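Local atomic coordinates of nitrogenase iron-molybdenum cofactor biosynthesis protein NifB (Methanothermobacter thermautotrophicus, PDB entry 7JMA), a protein that probably carries out the radical SAM-dependent carbide insertion that couples two [4Fe-4S] clusters into the [8Fe-9S-C] precursor of the nitrogenase iron-molybdenum cofactor. Residues M116-L121 / N136-T141; V145-G150 / E168-L173; V30-A35 / K70-V75; C38-K43 / S155-K160. One frame throughout, in Å; residues are numbered along the deposited sequence.

Contact 1: M116-L121 / N136-T141; sequences MSTNGL and NTVTVT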
loop_
_atom_site.group_PDB
_atom_site.type_symbol
_atom_site.label_atom_id
_atom_site.label_comp_id
_atom_site.label_asym_id
_atom_site.label_seq_id
_atom_site.Cartn_x
_atom_site.Cartn_y
_atom_site.Cartn_z
ATOM N N MET A 116 4.353 -1.717 6.678
ATOM C CA MET A 116 3.579 -0.523 6.413
ATOM C C MET A 116 2.883 -0.680 5.070
ATOM O O MET A 116 3.278 -1.490 4.230
ATOM C CB MET A 116 4.462 0.725 6.445
ATOM C CG MET A 116 5.448 0.851 5.332
ATOM S SD MET A 116 5.914 2.602 5.169
ATOM C CE MET A 116 6.845 2.833 6.674
ATOM N N SER A 117 1.829 0.103 4.890
ATOM C CA SER A 117 1.113 0.137 3.630
ATOM C C SER A 117 1.232 1.540 3.069
ATOM O O SER A 117 1.306 2.513 3.826
ATOM C CB SER A 117 -0.368 -0.257 3.789
ATOM O OG SER A 117 -0.494 -1.515 4.433
ATOM N N THR A 118 1.270 1.632 1.739
ATOM C CA THR A 118 1.408 2.932 1.097
ATOM C C THR A 118 0.830 2.851 -0.313
ATOM O O THR A 118 0.746 1.770 -0.901
ATOM C CB THR A 118 2.880 3.354 1.065
ATOM O OG1 THR A 118 3.008 4.588 0.364
ATOM C CG2 THR A 118 3.721 2.294 0.314
ATOM N N ASN A 119 0.425 4.012 -0.851
ATOM C CA ASN A 119 0.154 4.046 -2.281
ATOM C C ASN A 119 1.441 4.015 -3.121
ATOM O O ASN A 119 1.362 3.881 -4.349
ATOM C CB ASN A 119 -0.715 5.267 -2.610
ATOM C CG ASN A 119 -0.090 6.570 -2.165
ATOM O OD1 ASN A 119 1.080 6.826 -2.450
ATOM N ND2 ASN A 119 -0.896 7.449 -1.525
ATOM N N GLY A 120 2.615 4.147 -2.501
ATOM C CA GLY A 120 3.869 4.092 -3.233
ATOM C C GLY A 120 4.355 5.386 -3.862
ATOM O O GLY A 120 5.467 5.410 -4.411
ATOM N N LEU A 121 3.580 6.478 -3.796
ATOM C CA LEU A 121 4.005 7.694 -4.479
ATOM C C LEU A 121 5.382 8.159 -4.011
ATOM O O LEU A 121 6.207 8.593 -4.824
ATOM C CB LEU A 121 2.979 8.814 -4.258
ATOM C CG LEU A 121 3.322 10.118 -4.978
ATOM C CD1 LEU A 121 3.310 9.997 -6.506
ATOM C CD2 LEU A 121 2.306 11.202 -4.539
ATOM N N ASN A 136 10.243 -4.598 7.258
ATOM C CA ASN A 136 10.399 -5.919 6.655
ATOM C C ASN A 136 9.459 -6.158 5.488
ATOM O O ASN A 136 9.814 -6.885 4.559
ATOM C CB ASN A 136 10.140 -7.006 7.698
ATOM C CG ASN A 136 10.999 -6.852 8.903
ATOM O OD1 ASN A 136 10.508 -6.552 9.982
ATOM N ND2 ASN A 136 12.307 -7.087 8.738
ATOM N N THR A 137 8.262 -5.583 5.534
ATOM C CA THR A 137 7.238 -5.811 4.527
ATOM C C THR A 137 6.526 -4.502 4.238
ATOM O O THR A 137 6.234 -3.740 5.158
ATOM C CB THR A 137 6.222 -6.854 5.015
ATOM O OG1 THR A 137 6.911 -8.053 5.403
ATOM C CG2 THR A 137 5.194 -7.173 3.920
ATOM N N VAL A 138 6.269 -4.233 2.959
ATOM C CA VAL A 138 5.492 -3.073 2.553
ATOM C C VAL A 138 4.394 -3.553 1.621
ATOM O O VAL A 138 4.656 -4.351 0.709
ATOM C CB VAL A 138 6.355 -2.007 1.857
ATOM C CG1 VAL A 138 5.452 -0.868 1.318
ATOM C CG2 VAL A 138 7.418 -1.460 2.791
ATOM N N THR A 139 3.180 -3.082 1.867
ATOM C CA THR A 139 2.038 -3.341 1.007
ATOM C C THR A 139 1.799 -2.090 0.170
ATOM O O THR A 139 1.618 -1.000 0.721
ATOM C CB THR A 139 0.810 -3.707 1.834
ATOM O OG1 THR A 139 1.100 -4.871 2.615
ATOM C CG2 THR A 139 -0.379 -3.994 0.935
ATOM N N VAL A 140 1.831 -2.244 -1.152
ATOM C CA VAL A 140 1.668 -1.138 -2.098
ATOM C C VAL A 140 0.344 -1.339 -2.821
ATOM O O VAL A 140 0.063 -2.436 -3.308
ATOM C CB VAL A 140 2.833 -1.089 -3.105
ATOM C CG1 VAL A 140 2.660 0.130 -4.033
ATOM C CG2 VAL A 140 4.191 -1.037 -2.385
ATOM N N THR A 141 -0.493 -0.297 -2.875
ATOM C CA THR A 141 -1.784 -0.427 -3.528
ATOM C C THR A 141 -1.625 -0.001 -4.980
ATOM O O THR A 141 -1.328 1.167 -5.265
ATOM C CB THR A 141 -2.835 0.403 -2.798
ATOM O OG1 THR A 141 -3.003 -0.157 -1.486
ATOM C CG2 THR A 141 -4.175 0.332 -3.539
HETATM O O HOH W 1 2.510 -4.659 4.972
#
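M116-T118 and T137-T141 run side by side as parallel strands, 4.6 Å apart at the closest approach of their axes, and four backbone hydrogen bonds knit them: M116 N to T137 O, T139 N to M116 O (2.9 Å), T118 N to T139 O (2.8 Å) and T141 N to T118 O. M116, T118, V138 and V140 share one face of the sheet. M116 and V138 project together from it, M116 CG 4.0 Å from V138 CG2. With OG1 of T118 anti to the backbone N (chi1 177°), the methyl CG2 is left to slant across V138, 3.7 Å from V138 CG1. OG1 is thereby placed to close an ST turn, accepting from G120 N at 2.9 Å, while N119 OD1 takes L121 N in an Asx turn. On the other face S117 OG rests against T139 CB at 3.6 Å, and a water joins T139 OG1 to M116 O, weakly at the latter. The pair belongs to the beta-alpha-beta unit 113-118, 123-132, 137-141 of the radical SAM fold. D91 binds both T118 OG1 and N119 N. L184 of helix 166-186 packs on V138, and strands 83-86 and 190-197 extend the sheet beyond the pair.

Contact 2: V145-G150 / E168-L173; sequences VDPEIG and EAFEVL
F170 reaches from helix 166-186 across to the short helix 147-150 and lays its ring flat against G150. The CA of G150 stands over the centre of one face, 3.5 Å from the ring centroid and 14° off the normal, a CH-pi contact. G150 has no beta carbon, which lets its CA come this close to the ring. The ring gets there with CG anti to the backbone N of F170 (chi1 172°). P147 CA meets the ring obliquely, 3.5 Å from F170 CE2, and P147 CB makes an apolar contact 4.0 Å from F170 CD2. V145 CA comes to the ring edge, near the plane, 4.0 Å from F170 CZ. The extended chain of E171 brings OE2 to 4.1 Å from P147 CB, but its charge is paired with R167. D146 caps the short helix: OD2 accepts from E148 N at 3.1 Å, met from above the carboxylate plane. The contact packs the short helix, which follows strand 137-141, against helix 166-186 of the radical SAM domain, where Y154 also touches F170. Trimming F170 to an alanine would probably leave the G150 CA-H without its aromatic partner and open a gap beside P147. No hydrogen bond crosses between the two segments; they are held by dispersion and a C-H pressed on an aromatic face, which depends on the bare glycine.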
loop_
_atom_site.group_PDB
_atom_site.type_symbol
_atom_site.label_atom_id
_atom_site.label_comp_id
_atom_site.label_asym_id
_atom_site.label_seq_id
_atom_site.Cartn_x
_atom_site.Cartn_y
_atom_site.Cartn_z
ATOM N N VAL A 145 -2.086 -0.277 -14.261
ATOM C CA VAL A 145 -0.820 0.048 -14.900
ATOM C C VAL A 145 -1.009 0.646 -16.285
ATOM O O VAL A 145 -0.022 0.995 -16.939
ATOM C CB VAL A 145 0.104 -1.185 -14.959
ATOM C CG1 VAL A 145 0.363 -1.647 -13.540
ATOM C CG2 VAL A 145 -0.523 -2.300 -15.786
ATOM N N ASP A 146 -2.246 0.792 -16.739
ATOM C CA ASP A 146 -2.560 1.364 -18.038
ATOM C C ASP A 146 -3.233 2.708 -17.807
ATOM O O ASP A 146 -4.268 2.760 -17.126
ATOM C CB ASP A 146 -3.464 0.403 -18.807
ATOM C CG ASP A 146 -4.263 1.069 -19.912
ATOM O OD1 ASP A 146 -5.348 0.532 -20.216
ATOM O OD2 ASP A 146 -3.822 2.085 -20.493
ATOM N N PRO A 147 -2.681 3.810 -18.326
ATOM C CA PRO A 147 -3.198 5.138 -17.944
ATOM C C PRO A 147 -4.630 5.397 -18.373
ATOM O O PRO A 147 -5.301 6.237 -17.761
ATOM C CB PRO A 147 -2.228 6.110 -18.631
ATOM C CG PRO A 147 -1.031 5.293 -18.999
ATOM C CD PRO A 147 -1.520 3.900 -19.224
ATOM N N GLU A 148 -5.125 4.726 -19.411
ATOM C CA GLU A 148 -6.525 4.926 -19.769
ATOM C C GLU A 148 -7.457 4.363 -18.706
ATOM O O GLU A 148 -8.604 4.809 -18.602
ATOM C CB GLU A 148 -6.832 4.301 -21.130
ATOM C CG GLU A 148 -7.031 2.808 -21.085
ATOM C CD GLU A 148 -7.621 2.243 -22.362
ATOM O OE1 GLU A 148 -7.532 2.914 -23.413
ATOM O OE2 GLU A 148 -8.160 1.115 -22.316
ATOM N N ILE A 149 -6.985 3.408 -17.908
ATOM C CA ILE A 149 -7.750 2.909 -16.774
ATOM C C ILE A 149 -7.422 3.687 -15.508
ATOM O O ILE A 149 -8.322 4.030 -14.734
ATOM C CB ILE A 149 -7.486 1.400 -16.590
ATOM C CG1 ILE A 149 -8.037 0.613 -17.781
ATOM C CG2 ILE A 149 -8.067 0.912 -15.259
ATOM C CD1 ILE A 149 -7.689 -0.858 -17.767
ATOM N N GLY A 150 -6.134 3.981 -15.287
ATOM C CA GLY A 150 -5.731 4.662 -14.068
ATOM C C GLY A 150 -6.268 6.075 -13.955
ATOM O O GLY A 150 -6.554 6.548 -12.850
ATOM N N GLU A 168 -2.168 12.796 -16.041
ATOM C CA GLU A 168 -0.830 13.087 -15.532
ATOM C C GLU A 168 -0.689 12.668 -14.076
ATOM O O GLU A 168 0.378 12.205 -13.659
ATOM C CB GLU A 168 -0.506 14.569 -15.687
ATOM C CG GLU A 168 0.938 14.896 -15.334
ATOM C CD GLU A 168 1.351 16.302 -15.737
ATOM O OE1 GLU A 168 2.445 16.448 -16.328
ATOM O OE2 GLU A 168 0.593 17.256 -15.457
ATOM N N ALA A 169 -1.749 12.834 -13.279
ATOM C CA ALA A 169 -1.696 12.366 -11.895
ATOM C C ALA A 169 -1.411 10.863 -11.831
ATOM O O ALA A 169 -0.513 10.421 -11.104
ATOM C CB ALA A 169 -3.003 12.705 -11.168
ATOM N N PHE A 170 -2.169 10.060 -12.581
ATOM C CA PHE A 170 -1.924 8.622 -12.552
ATOM C C PHE A 170 -0.535 8.275 -13.076
ATOM O O PHE A 170 0.124 7.355 -12.564
ATOM C CB PHE A 170 -2.968 7.859 -13.364
ATOM C CG PHE A 170 -2.623 6.409 -13.502
ATOM C CD1 PHE A 170 -2.793 5.550 -12.427
ATOM C CD2 PHE A 170 -2.048 5.922 -14.671
ATOM C CE1 PHE A 170 -2.440 4.200 -12.533
ATOM C CE2 PHE A 170 -1.697 4.585 -14.777
ATOM C CZ PHE A 170 -1.893 3.728 -13.704
ATOM N N GLU A 171 -0.087 8.954 -14.132
ATOM C CA GLU A 171 1.210 8.607 -14.702
ATOM C C GLU A 171 2.332 8.844 -13.695
ATOM O O GLU A 171 3.279 8.052 -13.608
ATOM C CB GLU A 171 1.438 9.396 -15.987
ATOM C CG GLU A 171 0.549 8.909 -17.127
ATOM C CD GLU A 171 0.628 9.781 -18.362
ATOM O OE1 GLU A 171 1.039 10.960 -18.247
ATOM O OE2 GLU A 171 0.279 9.278 -19.453
ATOM N N VAL A 172 2.225 9.919 -12.913
ATOM C CA VAL A 172 3.198 10.197 -11.862
ATOM C C VAL A 172 3.109 9.145 -10.758
ATOM O O VAL A 172 4.129 8.577 -10.335
ATOM C CB VAL A 172 2.978 11.618 -11.304
ATOM C CG1 VAL A 172 3.838 11.849 -10.054
ATOM C CG2 VAL A 172 3.266 12.667 -12.368
ATOM N N LEU A 173 1.889 8.858 -10.282
ATOM C CA LEU A 173 1.714 7.838 -9.250
ATOM C C LEU A 173 2.229 6.490 -9.740
ATOM O O LEU A 173 2.972 5.796 -9.033
ATOM C CB LEU A 173 0.249 7.726 -8.851
ATOM C CG LEU A 173 -0.079 6.584 -7.891
ATOM C CD1 LEU A 173 0.707 6.691 -6.563
ATOM C CD2 LEU A 173 -1.566 6.505 -7.631
#

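Contact 3: V30-A35 / K70-V75; sequences VHVPIA and KHVEKV
V30 CG1 comes obliquely at the imidazole of H71, 4.0 Å from both H71 CD2 and H71 NE2, and V75 CG2, one helical turn on from H71, lies over one face of that ring, 3.6 Å above the plane and offset toward the rim. V32 CG1 also meets the ring obliquely, 4.3 Å from H71 CD2. The ring is carried toward the strand because CG of H71 stands anti to the backbone N (chi1 176°). The two methyls of V30 divide the helix surface between them. While CG1 meets the imidazole, CG2 lies 4.0 Å from V75 CG1, the V30 and V75 side chains heading opposite ways as they pass. V32 and V72 are set roughly perpendicular and touch with one branch each, V32 CG1 to V72 CG2 at 4.0 Å; that same methyl of V72 is 4.4 Å from V30 CG1. V30 and V32 both point their beta carbons at the helix, while H31 between them turns the other way.

Strand 29-31 is an outermost strand of the parallel sheet, and helix 65-76 lies against it, as in the helical layer that surrounds the strands of the radical SAM fold. V30 is bonded through its backbone to V83 and G85 of the neighbouring strand; F101 of helix 96-108 also packs on V32, and I84 on V72. No hydrogen bond crosses between 30-35 and 70-75. Helix and strand are therefore joined by branched aliphatic groups and one imidazole met at a slant, an interaction set by fit and burial, with the imidazole the one polar group in direct contact.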
loop_
_atom_site.group_PDB
_atom_site.type_symbol
_atom_site.label_atom_id
_atom_site.label_comp_id
_atom_site.label_asym_id
_atom_site.label_seq_id
_atom_site.Cartn_x
_atom_site.Cartn_y
_atom_site.Cartn_z
ATOM N N VAL A 30 -0.314 -5.245 15.528
ATOM C CA VAL A 30 -0.745 -3.935 16.007
ATOM C C VAL A 30 -0.474 -2.900 14.926
ATOM O O VAL A 30 0.670 -2.748 14.481
ATOM C CB VAL A 30 -0.022 -3.535 17.302
ATOM C CG1 VAL A 30 -0.702 -2.329 17.929
ATOM C CG2 VAL A 30 -0.006 -4.695 18.264
ATOM N N HIS A 31 -1.507 -2.163 14.533
ATOM C CA HIS A 31 -1.353 -1.013 13.653
ATOM C C HIS A 31 -1.626 0.251 14.451
ATOM O O HIS A 31 -2.617 0.319 15.183
ATOM C CB HIS A 31 -2.292 -1.107 12.448
ATOM C CG HIS A 31 -1.857 -2.114 11.429
ATOM N ND1 HIS A 31 -2.131 -3.461 11.549
ATOM C CD2 HIS A 31 -1.159 -1.973 10.278
ATOM C CE1 HIS A 31 -1.624 -4.104 10.513
ATOM N NE2 HIS A 31 -1.030 -3.224 9.726
ATOM N N VAL A 32 -0.746 1.234 14.336
ATOM C CA VAL A 32 -0.867 2.489 15.077
ATOM C C VAL A 32 -1.303 3.587 14.115
ATOM O O VAL A 32 -0.728 3.701 13.027
ATOM C CB VAL A 32 0.447 2.871 15.781
ATOM C CG1 VAL A 32 0.745 1.856 16.889
ATOM C CG2 VAL A 32 1.594 2.940 14.797
ATOM N N PRO A 33 -2.309 4.428 14.487
ATOM C CA PRO A 33 -2.784 5.491 13.584
ATOM C C PRO A 33 -2.012 6.789 13.749
ATOM O O PRO A 33 -2.436 7.686 14.484
ATOM C CB PRO A 33 -4.249 5.668 14.002
ATOM C CG PRO A 33 -4.237 5.388 15.485
ATOM C CD PRO A 33 -3.121 4.342 15.714
ATOM N N ILE A 34 -0.883 6.913 13.059
ATOM C CA ILE A 34 0.013 8.046 13.241
ATOM C C ILE A 34 0.256 8.799 11.943
ATOM O O ILE A 34 1.111 9.687 11.902
ATOM C CB ILE A 34 1.354 7.596 13.844
ATOM C CG1 ILE A 34 2.013 6.617 12.885
ATOM C CG2 ILE A 34 1.143 6.971 15.216
ATOM C CD1 ILE A 34 3.385 6.198 13.303
ATOM N N ALA A 35 -0.453 8.449 10.866
ATOM C CA ALA A 35 -0.133 8.969 9.532
ATOM C C ALA A 35 -1.384 9.598 8.930
ATOM O O ALA A 35 -2.025 9.021 8.046
ATOM C CB ALA A 35 0.441 7.860 8.639
ATOM N N LYS A 70 4.170 3.704 23.395
ATOM C CA LYS A 70 3.603 3.304 24.680
ATOM C C LYS A 70 2.420 2.367 24.486
ATOM O O LYS A 70 2.236 1.417 25.256
ATOM C CB LYS A 70 3.186 4.540 25.476
ATOM N N HIS A 71 1.609 2.623 23.458
ATOM C CA HIS A 71 0.508 1.726 23.128
ATOM C C HIS A 71 1.015 0.321 22.811
ATOM O O HIS A 71 0.484 -0.670 23.327
ATOM C CB HIS A 71 -0.289 2.305 21.952
ATOM C CG HIS A 71 -1.399 1.421 21.472
ATOM N ND1 HIS A 71 -2.553 1.212 22.197
ATOM C CD2 HIS A 71 -1.533 0.698 20.333
ATOM C CE1 HIS A 71 -3.350 0.395 21.528
ATOM N NE2 HIS A 71 -2.753 0.066 20.395
ATOM N N VAL A 72 2.045 0.213 21.962
ATOM C CA VAL A 72 2.559 -1.109 21.603
ATOM C C VAL A 72 3.074 -1.840 22.840
ATOM O O VAL A 72 2.814 -3.035 23.027
ATOM C CB VAL A 72 3.652 -1.000 20.525
ATOM C CG1 VAL A 72 4.317 -2.348 20.327
ATOM C CG2 VAL A 72 3.063 -0.514 19.214
ATOM N N GLU A 73 3.811 -1.137 23.704
ATOM C CA GLU A 73 4.370 -1.780 24.892
ATOM C C GLU A 73 3.273 -2.224 25.850
ATOM O O GLU A 73 3.390 -3.273 26.493
ATOM C CB GLU A 73 5.342 -0.833 25.600
ATOM N N LYS A 74 2.200 -1.441 25.968
ATOM C CA LYS A 74 1.093 -1.877 26.809
ATOM C C LYS A 74 0.381 -3.072 26.186
ATOM O O LYS A 74 0.041 -4.032 26.888
ATOM C CB LYS A 74 0.125 -0.720 27.064
ATOM N N VAL A 75 0.186 -3.050 24.861
ATOM C CA VAL A 75 -0.462 -4.174 24.190
ATOM C C VAL A 75 0.405 -5.426 24.283
ATOM O O VAL A 75 -0.104 -6.533 24.496
ATOM C CB VAL A 75 -0.790 -3.818 22.729
ATOM C CG1 VAL A 75 -1.333 -5.035 22.003
ATOM C CG2 VAL A 75 -1.804 -2.687 22.674
#

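Contact 4: C38-K43 / S155-K160; sequences CNIHCK and SFVVYK
The cysteine-bearing segment of the radical SAM site, with C38 and C42 as ligands of a [4Fe-4S] cluster that is not bound in this apo model, is paired here with strand 156-159. The two run antiparallel, 162° between their directions. V158 N gives its hydrogen to N39 O at 2.8 Å, and H41 and F156 are tied by H41 N to F156 O, an almost straight bond of 2.9 Å. S155 N reaches H41 O at the corner of the chain. I40 and V157 rise together from the sheet, with I40 CG2 3.6 Å from V157 CG2.

Strand 40-42 forms one margin of a three-stranded antiparallel sheet whose other strands are 154-159 and 162-165. The strand carries the middle part of the superfamily's CX3CX2C motif, C38, C42 and C45, the last of which is not modelled. On the face carrying H41 and F156, the imidazole is swung out with CG anti to the backbone N (chi1 -172°). Its ND1 and S155 OG share a hydrogen bond of 2.9 Å, the hydroxyl lying at the ring edge and in its plane. H41 CB sits over one face of the F156 ring, 3.8 Å from the centroid; the ring planes are inclined by only 18°, but the rings are so displaced that this is hardly a stack. A leucine in place of H41 would probably leave S155 OG without its imidazole partner. K43 stretches its extended chain back to S155, with CE 3.9 Å from S155 CB. N39 ND2 and V158 O are bridged by a water, and N39 OD1 accepts from N119 ND2.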
loop_
_atom_site.group_PDB
_atom_site.type_symbol
_atom_site.label_atom_id
_atom_site.label_comp_id
_atom_site.label_asym_id
_atom_site.label_seq_id
_atom_site.Cartn_x
_atom_site.Cartn_y
_atom_site.Cartn_z
ATOM N N CYS A 38 -2.726 12.193 3.601
ATOM C CA CYS A 38 -2.578 11.401 2.391
ATOM C C CYS A 38 -2.160 12.351 1.273
ATOM O O CYS A 38 -2.438 13.557 1.331
ATOM C CB CYS A 38 -3.863 10.627 2.056
ATOM S SG CYS A 38 -3.692 9.436 0.702
ATOM N N ASN A 39 -1.450 11.818 0.277
ATOM C CA ASN A 39 -0.912 12.641 -0.802
ATOM C C ASN A 39 -1.586 12.388 -2.148
ATOM O O ASN A 39 -1.144 12.928 -3.167
ATOM C CB ASN A 39 0.604 12.455 -0.925
ATOM C CG ASN A 39 1.023 11.001 -0.910
ATOM O OD1 ASN A 39 0.180 10.099 -0.919
ATOM N ND2 ASN A 39 2.341 10.761 -0.906
ATOM N N ILE A 40 -2.631 11.575 -2.191
ATOM C CA ILE A 40 -3.370 11.345 -3.427
ATOM C C ILE A 40 -4.846 11.358 -3.074
ATOM O O ILE A 40 -5.232 11.171 -1.920
ATOM C CB ILE A 40 -3.009 10.013 -4.123
ATOM C CG1 ILE A 40 -3.609 8.831 -3.353
ATOM C CG2 ILE A 40 -1.472 9.890 -4.320
ATOM C CD1 ILE A 40 -3.272 7.450 -3.982
ATOM N N HIS A 41 -5.683 11.578 -4.079
ATOM C CA HIS A 41 -7.104 11.329 -3.901
ATOM C C HIS A 41 -7.529 10.241 -4.870
ATOM O O HIS A 41 -7.604 10.471 -6.085
ATOM C CB HIS A 41 -7.968 12.573 -4.082
ATOM C CG HIS A 41 -9.390 12.315 -3.700
ATOM N ND1 HIS A 41 -10.387 12.122 -4.632
ATOM C CD2 HIS A 41 -9.956 12.092 -2.490
ATOM C CE1 HIS A 41 -11.516 11.830 -4.010
ATOM N NE2 HIS A 41 -11.283 11.808 -2.709
ATOM N N CYS A 42 -7.755 9.050 -4.323
ATOM C CA CYS A 42 -8.354 7.938 -5.034
ATOM C C CYS A 42 -9.869 8.001 -4.885
ATOM O O CYS A 42 -10.389 8.276 -3.800
ATOM C CB CYS A 42 -7.820 6.612 -4.483
ATOM S SG CYS A 42 -8.323 5.143 -5.412
ATOM N N LYS A 43 -10.574 7.780 -5.993
ATOM C CA LYS A 43 -12.034 7.821 -5.964
ATOM C C LYS A 43 -12.658 6.613 -5.273
ATOM O O LYS A 43 -13.854 6.650 -4.973
ATOM C CB LYS A 43 -12.572 7.922 -7.389
ATOM C CG LYS A 43 -11.931 9.048 -8.192
ATOM C CD LYS A 43 -12.597 9.196 -9.548
ATOM C CE LYS A 43 -12.174 10.478 -10.224
ATOM N NZ LYS A 43 -12.703 10.555 -11.614
ATOM N N SER A 155 -8.146 11.108 -8.919
ATOM C CA SER A 155 -8.528 12.442 -9.369
ATOM C C SER A 155 -7.357 13.417 -9.317
ATOM O O SER A 155 -7.187 14.219 -10.241
ATOM C CB SER A 155 -9.717 12.968 -8.561
ATOM O OG SER A 155 -9.421 12.995 -7.185
ATOM N N PHE A 156 -6.527 13.357 -8.277
ATOM C CA PHE A 156 -5.325 14.178 -8.263
ATOM C C PHE A 156 -4.273 13.544 -7.362
ATOM O O PHE A 156 -4.546 12.644 -6.559
ATOM C CB PHE A 156 -5.629 15.634 -7.841
ATOM C CG PHE A 156 -6.085 15.795 -6.411
ATOM C CD1 PHE A 156 -7.436 15.854 -6.111
ATOM C CD2 PHE A 156 -5.158 15.919 -5.369
ATOM C CE1 PHE A 156 -7.874 16.036 -4.803
ATOM C CE2 PHE A 156 -5.591 16.080 -4.060
ATOM C CZ PHE A 156 -6.956 16.144 -3.784
ATOM N N VAL A 157 -3.056 14.054 -7.503
ATOM C CA VAL A 157 -1.886 13.581 -6.786
ATOM C C VAL A 157 -1.067 14.798 -6.397
ATOM O O VAL A 157 -0.957 15.753 -7.172
ATOM C CB VAL A 157 -1.094 12.599 -7.675
ATOM C CG1 VAL A 157 0.354 12.559 -7.308
ATOM C CG2 VAL A 157 -1.759 11.214 -7.630
ATOM N N VAL A 158 -0.544 14.800 -5.173
ATOM C CA VAL A 158 0.282 15.896 -4.682
ATOM C C VAL A 158 1.683 15.343 -4.509
ATOM O O VAL A 158 1.903 14.448 -3.689
ATOM C CB VAL A 158 -0.245 16.468 -3.359
ATOM C CG1 VAL A 158 0.611 17.669 -2.932
ATOM C CG2 VAL A 158 -1.706 16.871 -3.539
ATOM N N TYR A 159 2.626 15.868 -5.287
ATOM C CA TYR A 159 3.986 15.332 -5.294
ATOM C C TYR A 159 4.953 16.495 -5.413
ATOM O O TYR A 159 4.838 17.300 -6.341
ATOM C CB TYR A 159 4.171 14.334 -6.443
ATOM C CG TYR A 159 5.545 13.688 -6.459
ATOM C CD1 TYR A 159 6.373 13.799 -7.570
ATOM C CD2 TYR A 159 6.008 12.983 -5.367
ATOM C CE1 TYR A 159 7.637 13.219 -7.587
ATOM C CE2 TYR A 159 7.270 12.386 -5.373
ATOM C CZ TYR A 159 8.082 12.523 -6.489
ATOM O OH TYR A 159 9.338 11.950 -6.497
ATOM N N LYS A 160 5.877 16.594 -4.458
ATOM C CA LYS A 160 6.811 17.712 -4.382
ATOM C C LYS A 160 6.060 19.039 -4.500
ATOM O O LYS A 160 6.437 19.935 -5.255
ATOM C CB LYS A 160 7.904 17.567 -5.438
ATOM C CG LYS A 160 8.522 16.177 -5.391
ATOM C CD LYS A 160 10.010 16.209 -5.640
ATOM C CE LYS A 160 10.690 14.894 -5.254
ATOM N NZ LYS A 160 11.986 14.786 -5.986
HETATM O O HOH W 2 3.748 13.379 -1.899
#

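Contacts 1 and 3 both reach the six-stranded parallel sheet, their centres about 18 Å apart, contact 3 at the outermost strand 29-31 and contact 1 between its inner strands 113-118 and 137-141. Contact 4 is the edge pairing of the small antiparallel sheet, and contact 2 lies about 12 Å from it, centre to centre; helix 166-186 links the two, since A169 and V172 pack on V157 and Y159. Along the chain contact 3 closes before contact 1 opens, contact 1 is nested within the loop closed by contact 4, and contacts 2 and 4 interleave. L121 and N119 touch both contacts 2 and 4, so the cysteine-bearing segment 38-43 is tied to the loop that follows central strand 113-118.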